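Local coordinates for protein annexin B22 (Schistosoma mansoni, PDB 4MDU) that binds acidic phospholipid membranes and aggregates liposomes in a calcium-dependent manner, and takes part in worm reproduction and host-parasite interaction, at residues S165-M170 / S184-E189; E179-S184 / V240-T245; A217-L222 / S253-K258; Y247-T252 / V281-Y286. One frame throughout, in Å; residues are numbered along the deposited sequence.

Contact 1. Residues S165-M170 / S184-E189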
loop_
_atom_site.group_PDB
_atom_site.type_symbol
_atom_site.label_atom_id
_atom_site.label_comp_id
_atom_site.label_asym_id
_atom_site.label_seq_id
_atom_site.Cartn_x
_atom_site.Cartn_y
_atom_site.Cartn_z
ATOM N N SER B 165 -20.765 -15.172 -4.573
ATOM C CA SER B 165 -21.099 -13.752 -4.487
ATOM C C SER B 165 -19.882 -12.861 -4.214
ATOM O O SER B 165 -18.758 -13.345 -4.053
ATOM C CB SER B 165 -22.099 -13.535 -3.363
ATOM O OG SER B 165 -21.394 -13.396 -2.144
ATOM N N LEU B 166 -20.120 -11.554 -4.130
ATOM C CA LEU B 166 -19.057 -10.606 -3.806
ATOM C C LEU B 166 -18.348 -11.008 -2.518
ATOM O O LEU B 166 -17.128 -11.061 -2.473
ATOM C CB LEU B 166 -19.596 -9.168 -3.714
ATOM C CG LEU B 166 -18.606 -8.057 -3.312
ATOM C CD1 LEU B 166 -17.446 -7.942 -4.317
ATOM C CD2 LEU B 166 -19.304 -6.711 -3.171
ATOM N N VAL B 167 -19.104 -11.287 -1.461
ATOM C CA VAL B 167 -18.468 -11.652 -0.192
ATOM C C VAL B 167 -17.688 -12.966 -0.269
ATOM O O VAL B 167 -16.634 -13.114 0.356
ATOM C CB VAL B 167 -19.474 -11.710 0.987
ATOM C CG1 VAL B 167 -18.759 -12.130 2.247
ATOM C CG2 VAL B 167 -20.125 -10.357 1.200
ATOM N N THR B 168 -18.201 -13.913 -1.046
ATOM C CA THR B 168 -17.480 -15.162 -1.284
ATOM C C THR B 168 -16.058 -14.892 -1.747
ATOM O O THR B 168 -15.117 -15.579 -1.351
ATOM C CB THR B 168 -18.125 -16.010 -2.396
ATOM O OG1 THR B 168 -19.550 -15.902 -2.347
ATOM C CG2 THR B 168 -17.706 -17.456 -2.252
ATOM N N ASP B 169 -15.913 -13.898 -2.612
ATOM C CA ASP B 169 -14.625 -13.625 -3.241
ATOM C C ASP B 169 -13.675 -12.841 -2.339
ATOM O O ASP B 169 -12.443 -12.928 -2.472
ATOM C CB ASP B 169 -14.843 -12.895 -4.563
ATOM C CG ASP B 169 -15.302 -13.831 -5.661
ATOM O OD1 ASP B 169 -15.276 -15.054 -5.430
ATOM O OD2 ASP B 169 -15.667 -13.356 -6.754
ATOM N N MET B 170 -14.247 -12.085 -1.413
ATOM C CA MET B 170 -13.439 -11.301 -0.492
ATOM C C MET B 170 -12.671 -12.167 0.479
ATOM O O MET B 170 -12.986 -13.337 0.668
ATOM C CB MET B 170 -14.315 -10.312 0.275
ATOM C CG MET B 170 -14.919 -9.298 -0.669
ATOM S SD MET B 170 -15.956 -8.111 0.142
ATOM C CE MET B 170 -14.779 -7.298 1.231
ATOM N N SER B 184 -17.280 -5.318 6.928
ATOM C CA SER B 184 -18.338 -4.536 7.569
ATOM C C SER B 184 -18.938 -3.518 6.605
ATOM O O SER B 184 -20.148 -3.301 6.609
ATOM C CB SER B 184 -17.845 -3.842 8.843
ATOM O OG SER B 184 -17.077 -2.694 8.544
ATOM N N LEU B 185 -18.105 -2.900 5.768
ATOM C CA LEU B 185 -18.650 -2.029 4.740
ATOM C C LEU B 185 -19.555 -2.812 3.790
ATOM O O LEU B 185 -20.646 -2.364 3.432
ATOM C CB LEU B 185 -17.541 -1.317 3.936
ATOM C CG LEU B 185 -16.640 -0.338 4.690
ATOM C CD1 LEU B 185 -15.641 0.325 3.739
ATOM C CD2 LEU B 185 -17.468 0.720 5.444
ATOM N N VAL B 186 -19.091 -3.973 3.354
ATOM C CA VAL B 186 -19.867 -4.768 2.409
ATOM C C VAL B 186 -21.155 -5.317 3.074
ATOM O O VAL B 186 -22.140 -5.612 2.407
ATOM C CB VAL B 186 -19.012 -5.887 1.812
ATOM C CG1 VAL B 186 -19.858 -6.840 0.992
ATOM C CG2 VAL B 186 -17.895 -5.270 0.940
ATOM N N GLN B 187 -21.156 -5.405 4.396
ATOM C CA GLN B 187 -22.389 -5.736 5.120
ATOM C C GLN B 187 -23.549 -4.799 4.753
ATOM O O GLN B 187 -24.707 -5.194 4.822
ATOM C CB GLN B 187 -22.171 -5.678 6.635
ATOM C CG GLN B 187 -21.135 -6.638 7.175
ATOM C CD GLN B 187 -21.550 -8.090 7.046
ATOM O OE1 GLN B 187 -22.661 -8.397 6.608
ATOM N NE2 GLN B 187 -20.655 -8.996 7.430
ATOM N N ALA B 188 -23.237 -3.556 4.391
ATOM C CA ALA B 188 -24.278 -2.569 4.073
ATOM C C ALA B 188 -25.222 -2.336 5.261
ATOM O O ALA B 188 -26.446 -2.259 5.085
ATOM C CB ALA B 188 -25.086 -3.020 2.843
ATOM N N GLU B 189 -24.662 -2.259 6.470
ATOM C CA GLU B 189 -25.453 -1.887 7.640
ATOM C C GLU B 189 -24.864 -0.670 8.328
ATOM O O GLU B 189 -24.787 -0.620 9.555
ATOM C CB GLU B 189 -25.574 -3.055 8.624
ATOM C CG GLU B 189 -26.539 -4.141 8.154
ATOM C CD GLU B 189 -26.616 -5.304 9.131
ATOM O OE1 GLU B 189 -26.807 -5.044 10.339
ATOM O OE2 GLU B 189 -26.493 -6.472 8.694
#
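Val186 faces three side chains of the short helix 166-169 and its C-terminal end, and its two methyl groups divide the work between them. CG1 turns to the start of that helix, where Val167 CG2 comes within 3.5 Å of Val186 CG1, while Leu166 CD2 adds a looser touch on the same methyl at 4.2 Å. The other branch belongs to Met170: its SD lies 3.5 Å from Val186 CG2, and its terminal CE lies 3.7 Å from the same CG2. With CG1 opposite its backbone N (chi1 172°), Val186 carries CG2 beside that nitrogen, and the branches are thereby parted between Val167 and the thioether. The methionine chain is extended as far as the sulfur, and the bend at chi3 (63°) turns CE back so that it joins SD against Val186 CG2. Val186 passes both Val167 and Met170 in antiparallel fashion, each side chain running alongside the other, and no hydrogen bond crosses. Ser165 occupies the N-cap position of helix 166-169, and Ser165 N donates to Thr168 OG1 over 2.6 Å, tying the first turn of the helix to the residue before it. Met143 and Phe135 also pack on Val186, while Val167 stays exposed. This is the pairing of the fourth and fifth helices within the second annexin repeat, close to the calcium ligands Met121 and Lys171.

Contact 2. Residues E179-S184 / V240-T245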
loop_
_atom_site.group_PDB
_atom_site.type_symbol
_atom_site.label_atom_id
_atom_site.label_comp_id
_atom_site.label_asym_id
_atom_site.label_seq_id
_atom_site.Cartn_x
_atom_site.Cartn_y
_atom_site.Cartn_z
ATOM N N GLU B 179 -9.429 -6.812 6.878
ATOM C CA GLU B 179 -10.400 -7.661 6.194
ATOM C C GLU B 179 -11.755 -7.599 6.880
ATOM O O GLU B 179 -12.807 -7.540 6.235
ATOM C CB GLU B 179 -9.904 -9.106 6.136
ATOM C CG GLU B 179 -8.725 -9.331 5.209
ATOM C CD GLU B 179 -7.409 -8.825 5.783
ATOM O OE1 GLU B 179 -7.405 -8.410 6.961
ATOM O OE2 GLU B 179 -6.381 -8.854 5.060
ATOM N N TYR B 180 -11.721 -7.607 8.203
ATOM C CA TYR B 180 -12.945 -7.542 8.971
ATOM C C TYR B 180 -13.644 -6.211 8.698
ATOM O O TYR B 180 -14.856 -6.182 8.434
ATOM C CB TYR B 180 -12.652 -7.729 10.460
ATOM C CG TYR B 180 -13.888 -7.656 11.329
ATOM C CD1 TYR B 180 -14.400 -6.425 11.729
ATOM C CD2 TYR B 180 -14.551 -8.809 11.740
ATOM C CE1 TYR B 180 -15.535 -6.339 12.515
ATOM C CE2 TYR B 180 -15.694 -8.735 12.544
ATOM C CZ TYR B 180 -16.179 -7.493 12.928
ATOM O OH TYR B 180 -17.309 -7.380 13.718
ATOM N N ALA B 181 -12.884 -5.115 8.731
ATOM C CA ALA B 181 -13.459 -3.792 8.465
ATOM C C ALA B 181 -14.004 -3.722 7.052
ATOM O O ALA B 181 -15.089 -3.184 6.816
ATOM C CB ALA B 181 -12.430 -2.676 8.697
ATOM N N LEU B 182 -13.248 -4.276 6.108
ATOM C CA LEU B 182 -13.681 -4.316 4.711
ATOM C C LEU B 182 -15.045 -4.995 4.610
ATOM O O LEU B 182 -15.969 -4.459 3.996
ATOM C CB LEU B 182 -12.652 -5.068 3.865
ATOM C CG LEU B 182 -12.359 -4.558 2.453
ATOM C CD1 LEU B 182 -12.120 -3.076 2.481
ATOM C CD2 LEU B 182 -11.142 -5.292 1.851
ATOM N N LEU B 183 -15.161 -6.170 5.228
ATOM C CA LEU B 183 -16.426 -6.917 5.293
ATOM C C LEU B 183 -17.577 -6.142 5.928
ATOM O O LEU B 183 -18.728 -6.307 5.527
ATOM C CB LEU B 183 -16.249 -8.231 6.059
ATOM C CG LEU B 183 -16.047 -9.528 5.272
ATOM C CD1 LEU B 183 -16.480 -9.379 3.813
ATOM C CD2 LEU B 183 -14.601 -9.979 5.370
ATOM N N SER B 184 -17.280 -5.318 6.928
ATOM C CA SER B 184 -18.338 -4.536 7.569
ATOM C C SER B 184 -18.938 -3.518 6.605
ATOM O O SER B 184 -20.148 -3.301 6.609
ATOM C CB SER B 184 -17.845 -3.842 8.843
ATOM O OG SER B 184 -17.077 -2.694 8.544
ATOM N N VAL B 240 -17.292 2.316 14.842
ATOM C CA VAL B 240 -17.563 3.755 14.735
ATOM C C VAL B 240 -17.219 4.329 13.354
ATOM O O VAL B 240 -18.069 4.919 12.681
ATOM C CB VAL B 240 -16.838 4.591 15.836
ATOM C CG1 VAL B 240 -17.055 6.083 15.602
ATOM C CG2 VAL B 240 -17.326 4.200 17.224
ATOM N N ILE B 241 -15.972 4.157 12.930
ATOM C CA ILE B 241 -15.534 4.780 11.686
ATOM C C ILE B 241 -16.352 4.279 10.490
ATOM O O ILE B 241 -16.853 5.076 9.699
ATOM C CB ILE B 241 -14.023 4.600 11.465
ATOM C CG1 ILE B 241 -13.257 5.346 12.560
ATOM C CG2 ILE B 241 -13.604 5.110 10.084
ATOM C CD1 ILE B 241 -13.604 6.809 12.621
ATOM N N CYS B 242 -16.523 2.965 10.375
ATOM C CA CYS B 242 -17.213 2.418 9.209
ATOM C C CYS B 242 -18.729 2.621 9.196
ATOM O O CYS B 242 -19.326 2.634 8.124
ATOM C CB CYS B 242 -16.874 0.947 9.011
ATOM S SG CYS B 242 -15.137 0.700 8.665
ATOM N N ASN B 243 -19.354 2.812 10.358
ATOM C CA ASN B 243 -20.812 2.926 10.372
ATOM C C ASN B 243 -21.419 4.311 10.478
ATOM O O ASN B 243 -22.523 4.520 9.995
ATOM C CB ASN B 243 -21.425 2.017 11.456
ATOM C CG ASN B 243 -21.185 0.554 11.171
ATOM O OD1 ASN B 243 -21.535 0.053 10.102
ATOM N ND2 ASN B 243 -20.539 -0.131 12.106
ATOM N N ARG B 244 -20.746 5.255 11.135
ATOM C CA ARG B 244 -21.395 6.550 11.340
ATOM C C ARG B 244 -21.569 7.239 10.002
ATOM O O ARG B 244 -20.755 7.055 9.114
ATOM C CB ARG B 244 -20.589 7.438 12.288
ATOM C CG ARG B 244 -20.433 6.867 13.680
ATOM C CD ARG B 244 -21.801 6.473 14.313
ATOM N NE ARG B 244 -21.565 5.795 15.584
ATOM C CZ ARG B 244 -22.064 4.614 15.928
ATOM N NH1 ARG B 244 -22.875 3.963 15.108
ATOM N NH2 ARG B 244 -21.758 4.095 17.113
ATOM N N THR B 245 -22.625 8.029 9.855
ATOM C CA THR B 245 -22.816 8.758 8.625
ATOM C C THR B 245 -21.713 9.816 8.492
ATOM O O THR B 245 -21.071 10.192 9.479
ATOM C CB THR B 245 -24.172 9.448 8.604
ATOM O OG1 THR B 245 -24.123 10.593 9.459
ATOM C CG2 THR B 245 -25.280 8.478 9.066
HETATM O O HOH W 1 -22.279 -2.300 8.364
#
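The flat carboxamide of Asn243 is linked to the backbone oxygen of Ser184 through a single water. That water donates to Asn243 OD1 at 3.0 Å and to Ser184 O at 2.9 Å, thus tying the C-terminal end of helix 236-243 to helix 177-187. A second flat group, the Ala181 peptide, is met close to its own plane: Ser184 OG donates to Ala181 O over 2.7 Å, tilted 16° from the carbonyl plane, with a C=O...donor angle of 128°. The serine can do this because its hydroxyl stands between the backbone N and the carbonyl carbon (chi1 77°), folded back over the preceding turn. Its oxygen is then held in place and offers a flank to Cys242, whose CB lies 3.7 Å from Ser184 OG. The thiol leans the same way, and Cys242 SG comes to 4.3 Å from Ala181 CB, a small apolar contact beside the hydroxyl. All three residues are small, and the nearest CA atoms are those of Ser184 and Cys242, 7.2 Å apart. Tyr276 and Leu279 of helix 274-288 also touch Ala181. Segment 179-184 includes the calcium ligand Glu179, although that side chain takes no part here. The last helix of annexin repeat 2 thus meets the second helix of repeat 3, an interface between repeats paired as in other annexins.

Contact 3. Residues A217-L222 / S253-K258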
loop_
_atom_site.group_PDB
_atom_site.type_symbol
_atom_site.label_atom_id
_atom_site.label_comp_id
_atom_site.label_asym_id
_atom_site.label_seq_id
_atom_site.Cartn_x
_atom_site.Cartn_y
_atom_site.Cartn_z
ATOM N N ALA B 217 -20.060 9.654 23.225
ATOM C CA ALA B 217 -19.865 8.258 23.587
ATOM C C ALA B 217 -18.923 7.566 22.604
ATOM O O ALA B 217 -18.064 6.771 22.997
ATOM C CB ALA B 217 -21.201 7.542 23.636
ATOM N N ASP B 218 -19.077 7.860 21.320
ATOM C CA ASP B 218 -18.163 7.280 20.351
ATOM C C ASP B 218 -16.769 7.808 20.605
ATOM O O ASP B 218 -15.813 7.044 20.624
ATOM C CB ASP B 218 -18.604 7.545 18.918
ATOM C CG ASP B 218 -19.720 6.626 18.488
ATOM O OD1 ASP B 218 -19.862 5.543 19.096
ATOM O OD2 ASP B 218 -20.458 6.989 17.553
ATOM N N ALA B 219 -16.664 9.109 20.840
ATOM C CA ALA B 219 -15.356 9.708 21.071
ATOM C C ALA B 219 -14.631 8.993 22.205
ATOM O O ALA B 219 -13.419 8.773 22.130
ATOM C CB ALA B 219 -15.481 11.202 21.361
ATOM N N LYS B 220 -15.371 8.617 23.245
ATOM C CA LYS B 220 -14.769 7.947 24.391
ATOM C C LYS B 220 -14.319 6.524 24.056
ATOM O O LYS B 220 -13.225 6.108 24.444
ATOM C CB LYS B 220 -15.718 7.972 25.589
ATOM C CG LYS B 220 -16.222 9.376 25.892
ATOM C CD LYS B 220 -17.057 9.456 27.154
ATOM C CE LYS B 220 -17.554 10.880 27.363
ATOM N NZ LYS B 220 -18.067 11.096 28.738
ATOM N N ASP B 221 -15.141 5.782 23.322
ATOM C CA ASP B 221 -14.743 4.442 22.889
ATOM C C ASP B 221 -13.508 4.488 21.995
ATOM O O ASP B 221 -12.639 3.617 22.062
ATOM C CB ASP B 221 -15.886 3.742 22.166
ATOM C CG ASP B 221 -16.824 3.045 23.117
ATOM O OD1 ASP B 221 -16.367 2.655 24.214
ATOM O OD2 ASP B 221 -18.010 2.884 22.771
ATOM N N LEU B 222 -13.434 5.513 21.160
ATOM C CA LEU B 222 -12.315 5.653 20.258
ATOM C C LEU B 222 -11.031 5.862 21.042
ATOM O O LEU B 222 -9.992 5.288 20.703
ATOM C CB LEU B 222 -12.562 6.805 19.288
ATOM C CG LEU B 222 -13.530 6.481 18.148
ATOM C CD1 LEU B 222 -14.039 7.744 17.468
ATOM C CD2 LEU B 222 -12.847 5.548 17.144
ATOM N N SER B 253 -15.480 13.807 15.031
ATOM C CA SER B 253 -14.131 14.294 14.903
ATOM C C SER B 253 -13.947 15.564 15.741
ATOM O O SER B 253 -12.984 15.670 16.489
ATOM C CB SER B 253 -13.779 14.536 13.434
ATOM O OG SER B 253 -12.462 15.024 13.328
ATOM N N GLU B 254 -14.872 16.514 15.625
ATOM C CA GLU B 254 -14.765 17.769 16.383
ATOM C C GLU B 254 -14.735 17.510 17.883
ATOM O O GLU B 254 -13.860 18.011 18.605
ATOM C CB GLU B 254 -15.917 18.719 16.062
ATOM C CG GLU B 254 -16.017 19.130 14.595
ATOM C CD GLU B 254 -14.954 20.137 14.186
ATOM O OE1 GLU B 254 -15.196 21.358 14.327
ATOM O OE2 GLU B 254 -13.879 19.707 13.715
ATOM N N ILE B 255 -15.697 16.719 18.345
ATOM C CA ILE B 255 -15.840 16.440 19.767
ATOM C C ILE B 255 -14.625 15.695 20.289
ATOM O O ILE B 255 -14.150 15.940 21.408
ATOM C CB ILE B 255 -17.124 15.635 20.038
ATOM C CG1 ILE B 255 -18.320 16.574 19.981
ATOM C CG2 ILE B 255 -17.073 14.958 21.390
ATOM C CD1 ILE B 255 -19.650 15.865 20.025
ATOM N N TYR B 256 -14.105 14.792 19.472
ATOM C CA TYR B 256 -12.932 14.046 19.879
ATOM C C TYR B 256 -11.774 15.005 20.163
ATOM O O TYR B 256 -11.050 14.843 21.142
ATOM C CB TYR B 256 -12.539 13.000 18.834
ATOM C CG TYR B 256 -11.404 12.125 19.298
ATOM C CD1 TYR B 256 -11.646 10.958 20.011
ATOM C CD2 TYR B 256 -10.081 12.477 19.044
ATOM C CE1 TYR B 256 -10.596 10.151 20.443
ATOM C CE2 TYR B 256 -9.028 11.679 19.471
ATOM C CZ TYR B 256 -9.288 10.522 20.168
ATOM O OH TYR B 256 -8.240 9.738 20.591
ATOM N N PHE B 257 -11.612 16.017 19.319
ATOM C CA PHE B 257 -10.486 16.924 19.483
ATOM C C PHE B 257 -10.631 17.847 20.690
ATOM O O PHE B 257 -9.659 18.100 21.402
ATOM C CB PHE B 257 -10.222 17.743 18.216
ATOM C CG PHE B 257 -9.135 18.770 18.388
ATOM C CD1 PHE B 257 -7.803 18.392 18.386
ATOM C CD2 PHE B 257 -9.451 20.107 18.588
ATOM C CE1 PHE B 257 -6.801 19.329 18.564
ATOM C CE2 PHE B 257 -8.458 21.047 18.766
ATOM C CZ PHE B 257 -7.128 20.658 18.751
ATOM N N LYS B 258 -11.837 18.356 20.927
ATOM C CA LYS B 258 -12.043 19.222 22.080
ATOM C C LYS B 258 -11.723 18.477 23.376
ATOM O O LYS B 258 -11.155 19.046 24.307
ATOM C CB LYS B 258 -13.465 19.774 22.098
ATOM C CG LYS B 258 -13.836 20.525 20.827
ATOM C CD LYS B 258 -15.150 21.279 20.991
ATOM C CE LYS B 258 -15.496 22.109 19.753
ATOM N NZ LYS B 258 -16.713 22.961 19.959
#
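The carbonyl oxygen of Ala219 sits at the edge of the Tyr256 ring, in the ring plane, where two neighbouring ring carbons share it: Tyr256 CD1 lies 3.5 Å and Tyr256 CE1 3.6 Å from Ala219 O. A chi1 near 180° (-174°) swings the tyrosine ring away from its own amide nitrogen and toward helix 212-224, although its CB bond does not head there. Beside the oxygen, the methyl of Ala219 points toward helix 246-260, with Ala219 CB 4.1 Å from Ile255 CG2 and just as far from Tyr256 CD1. The two helices are the first and third of the third annexin repeat, where the third helix lies across the bundle formed by the other four; their local axes cross at -61° with a closest approach of 9.0 Å. A small residue at the crossing lets the backbones close in, the CA atoms of Ala219 and Tyr256 being 5.1 Å apart. One turn further along, Leu222 CB approaches the same ring obliquely, 4.0 Å from Tyr256 CE1. Beyond the pair, the Tyr256 ring also meets the rings of Tyr260 and His267, and His267 NE2 hydrogen-bonds to Leu222 O.

Contact 4. Residues Y247-T252 / V281-Y286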
loop_
_atom_site.group_PDB
_atom_site.type_symbol
_atom_site.label_atom_id
_atom_site.label_comp_id
_atom_site.label_asym_id
_atom_site.label_seq_id
_atom_site.Cartn_x
_atom_site.Cartn_y
_atom_site.Cartn_z
ATOM N N TYR B 247 -21.886 12.884 8.264
ATOM C CA TYR B 247 -22.211 14.012 9.147
ATOM C C TYR B 247 -21.880 13.727 10.616
ATOM O O TYR B 247 -21.214 14.536 11.282
ATOM C CB TYR B 247 -23.664 14.442 8.940
ATOM C CG TYR B 247 -24.015 14.462 7.467
ATOM C CD1 TYR B 247 -23.638 15.530 6.661
ATOM C CD2 TYR B 247 -24.677 13.395 6.873
ATOM C CE1 TYR B 247 -23.922 15.541 5.304
ATOM C CE2 TYR B 247 -24.969 13.399 5.523
ATOM C CZ TYR B 247 -24.583 14.479 4.741
ATOM O OH TYR B 247 -24.861 14.496 3.398
ATOM N N GLN B 248 -22.306 12.558 11.099
ATOM C CA GLN B 248 -21.996 12.110 12.462
ATOM C C GLN B 248 -20.489 11.982 12.719
ATOM O O GLN B 248 -20.019 12.323 13.810
ATOM C CB GLN B 248 -22.690 10.769 12.751
ATOM C CG GLN B 248 -22.511 10.253 14.178
ATOM C CD GLN B 248 -23.160 11.156 15.215
ATOM O OE1 GLN B 248 -24.123 11.867 14.927
ATOM N NE2 GLN B 248 -22.615 11.149 16.422
ATOM N N LEU B 249 -19.739 11.483 11.724
ATOM C CA LEU B 249 -18.291 11.304 11.858
ATOM C C LEU B 249 -17.612 12.643 12.040
ATOM O O LEU B 249 -16.695 12.800 12.848
ATOM C CB LEU B 249 -17.702 10.636 10.622
ATOM C CG LEU B 249 -17.330 9.181 10.790
ATOM C CD1 LEU B 249 -16.681 8.660 9.526
ATOM C CD2 LEU B 249 -16.408 9.052 11.975
ATOM N N TYR B 250 -18.060 13.611 11.260
ATOM C CA TYR B 250 -17.525 14.944 11.379
ATOM C C TYR B 250 -17.715 15.466 12.801
ATOM O O TYR B 250 -16.750 15.832 13.482
ATOM C CB TYR B 250 -18.186 15.877 10.386
ATOM C CG TYR B 250 -17.617 17.255 10.508
ATOM C CD1 TYR B 250 -16.338 17.534 10.043
ATOM C CD2 TYR B 250 -18.327 18.266 11.121
ATOM C CE1 TYR B 250 -15.790 18.798 10.160
ATOM C CE2 TYR B 250 -17.789 19.536 11.246
ATOM C CZ TYR B 250 -16.520 19.796 10.762
ATOM O OH TYR B 250 -15.980 21.060 10.884
ATOM N N LEU B 251 -18.961 15.490 13.255
ATOM C CA LEU B 251 -19.226 15.865 14.640
ATOM C C LEU B 251 -18.314 15.096 15.591
ATOM O O LEU B 251 -17.739 15.678 16.511
ATOM C CB LEU B 251 -20.681 15.618 15.010
ATOM C CG LEU B 251 -21.030 15.946 16.463
ATOM C CD1 LEU B 251 -20.801 17.438 16.736
ATOM C CD2 LEU B 251 -22.474 15.527 16.780
ATOM N N THR B 252 -18.162 13.794 15.349
ATOM C CA THR B 252 -17.362 12.945 16.227
ATOM C C THR B 252 -15.924 13.406 16.207
ATOM O O THR B 252 -15.224 13.414 17.231
ATOM C CB THR B 252 -17.436 11.449 15.816
ATOM O OG1 THR B 252 -18.799 11.025 15.837
ATOM C CG2 THR B 252 -16.669 10.586 16.787
ATOM N N VAL B 281 -8.573 5.630 7.381
ATOM C CA VAL B 281 -8.261 7.006 7.000
ATOM C C VAL B 281 -9.111 7.446 5.826
ATOM O O VAL B 281 -9.669 8.558 5.827
ATOM C CB VAL B 281 -6.776 7.207 6.675
ATOM C CG1 VAL B 281 -6.587 8.524 5.929
ATOM C CG2 VAL B 281 -5.932 7.167 7.958
ATOM N N ALA B 282 -9.225 6.568 4.830
ATOM C CA ALA B 282 -10.105 6.845 3.695
ATOM C C ALA B 282 -11.531 7.167 4.164
ATOM O O ALA B 282 -12.104 8.191 3.775
ATOM C CB ALA B 282 -10.125 5.677 2.720
ATOM N N VAL B 283 -12.111 6.288 4.978
ATOM C CA VAL B 283 -13.498 6.478 5.410
ATOM C C VAL B 283 -13.684 7.784 6.192
ATOM O O VAL B 283 -14.621 8.546 5.933
ATOM C CB VAL B 283 -14.006 5.291 6.238
ATOM C CG1 VAL B 283 -15.396 5.605 6.863
ATOM C CG2 VAL B 283 -14.058 4.015 5.382
ATOM N N LEU B 284 -12.780 8.055 7.130
ATOM C CA LEU B 284 -12.858 9.278 7.935
ATOM C C LEU B 284 -12.759 10.509 7.047
ATOM O O LEU B 284 -13.548 11.460 7.181
ATOM C CB LEU B 284 -11.750 9.316 8.993
ATOM C CG LEU B 284 -11.763 10.527 9.938
ATOM C CD1 LEU B 284 -13.148 10.752 10.539
ATOM C CD2 LEU B 284 -10.692 10.369 11.022
ATOM N N ARG B 285 -11.800 10.470 6.122
ATOM C CA ARG B 285 -11.545 11.614 5.260
ATOM C C ARG B 285 -12.657 11.762 4.238
ATOM O O ARG B 285 -12.960 12.872 3.802
ATOM C CB ARG B 285 -10.167 11.505 4.596
ATOM C CG ARG B 285 -8.992 11.613 5.578
ATOM C CD ARG B 285 -7.619 11.712 4.841
ATOM N NE ARG B 285 -7.489 12.969 4.101
ATOM C CZ ARG B 285 -6.621 13.197 3.116
ATOM N NH1 ARG B 285 -5.771 12.253 2.710
ATOM N NH2 ARG B 285 -6.620 14.377 2.522
ATOM N N TYR B 286 -13.295 10.648 3.876
ATOM C CA TYR B 286 -14.457 10.733 3.002
ATOM C C TYR B 286 -15.511 11.619 3.658
ATOM O O TYR B 286 -16.276 12.335 2.990
ATOM C CB TYR B 286 -15.052 9.348 2.732
ATOM C CG TYR B 286 -16.138 9.409 1.685
ATOM C CD1 TYR B 286 -17.484 9.390 2.033
ATOM C CD2 TYR B 286 -15.811 9.531 0.349
ATOM C CE1 TYR B 286 -18.478 9.465 1.050
ATOM C CE2 TYR B 286 -16.784 9.608 -0.629
ATOM C CZ TYR B 286 -18.106 9.578 -0.289
ATOM O OH TYR B 286 -19.041 9.667 -1.304
#
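Within the third annexin repeat the third helix, 246-260, lies against the fifth, 274-288, and Leu249 is the residue that makes the junction, reaching Val283 and Leu284 with its two methyl groups. CD2 goes to the second of these: Leu249 CD2 lies 3.9 Å from Leu284 CD1, the two leucines crossing obliquely. The other methyl settles over the backbone of the partner helix, where Leu249 CD1 is 4.1 Å from Val283 O, and it also brushes the valine branch, with Leu249 CD1 and Val283 CG1 4.3 Å apart. The first torsion of Leu249 (chi1 -105°) is off the staggered values; in this modelled conformation the two methyls divide between Leu284 and the Val283 backbone. Leu284 begins across the interface rather than into it, but its chain then extends away from the amide nitrogen (chi1 -178°), and this carries its end toward Leu249. No hydrogen bond joins the segments. On the nearby turn of helix 246-260, Gln248 O is gripped twice: Thr252 N donates to Gln248 O at 2.8 Å and Thr252 OG1 donates to it at 2.7 Å. The hydroxyl comes from 40° above the carbonyl plane, on the face opposite the amide, which fixes the threonine rotation. Around this buried patch, helix 264-271 supplies Leu264 and Ile268 against Leu284, Thr136 of helix 128-136 reaches Val283, and helix 212-224 places Ala215 against Gln248 and Thr252.

Contact 1 lies within annexin repeat 2, contacts 3 and 4 lie within repeat 3, and contact 2 joins the two repeats. Contacts 1 and 2 share helix 177-187 and Ser184, with centres 11 Å apart; contacts 3 and 4 share helix 246-260, also with centres 11 Å apart. Contact 2 touches both of its repeat 3 neighbours: Arg244 NE forms a 2.6 Å salt bridge with Asp218 OD2, and Ile241 O packs on Val283. Along the chain, the segments of contacts 1 and 2 alternate, as do those of 2 and 3 and of 3 and 4. Together the contacts run from repeat 2 through the inter-repeat interface into repeat 3, consistent with these two repeats packing as one unit.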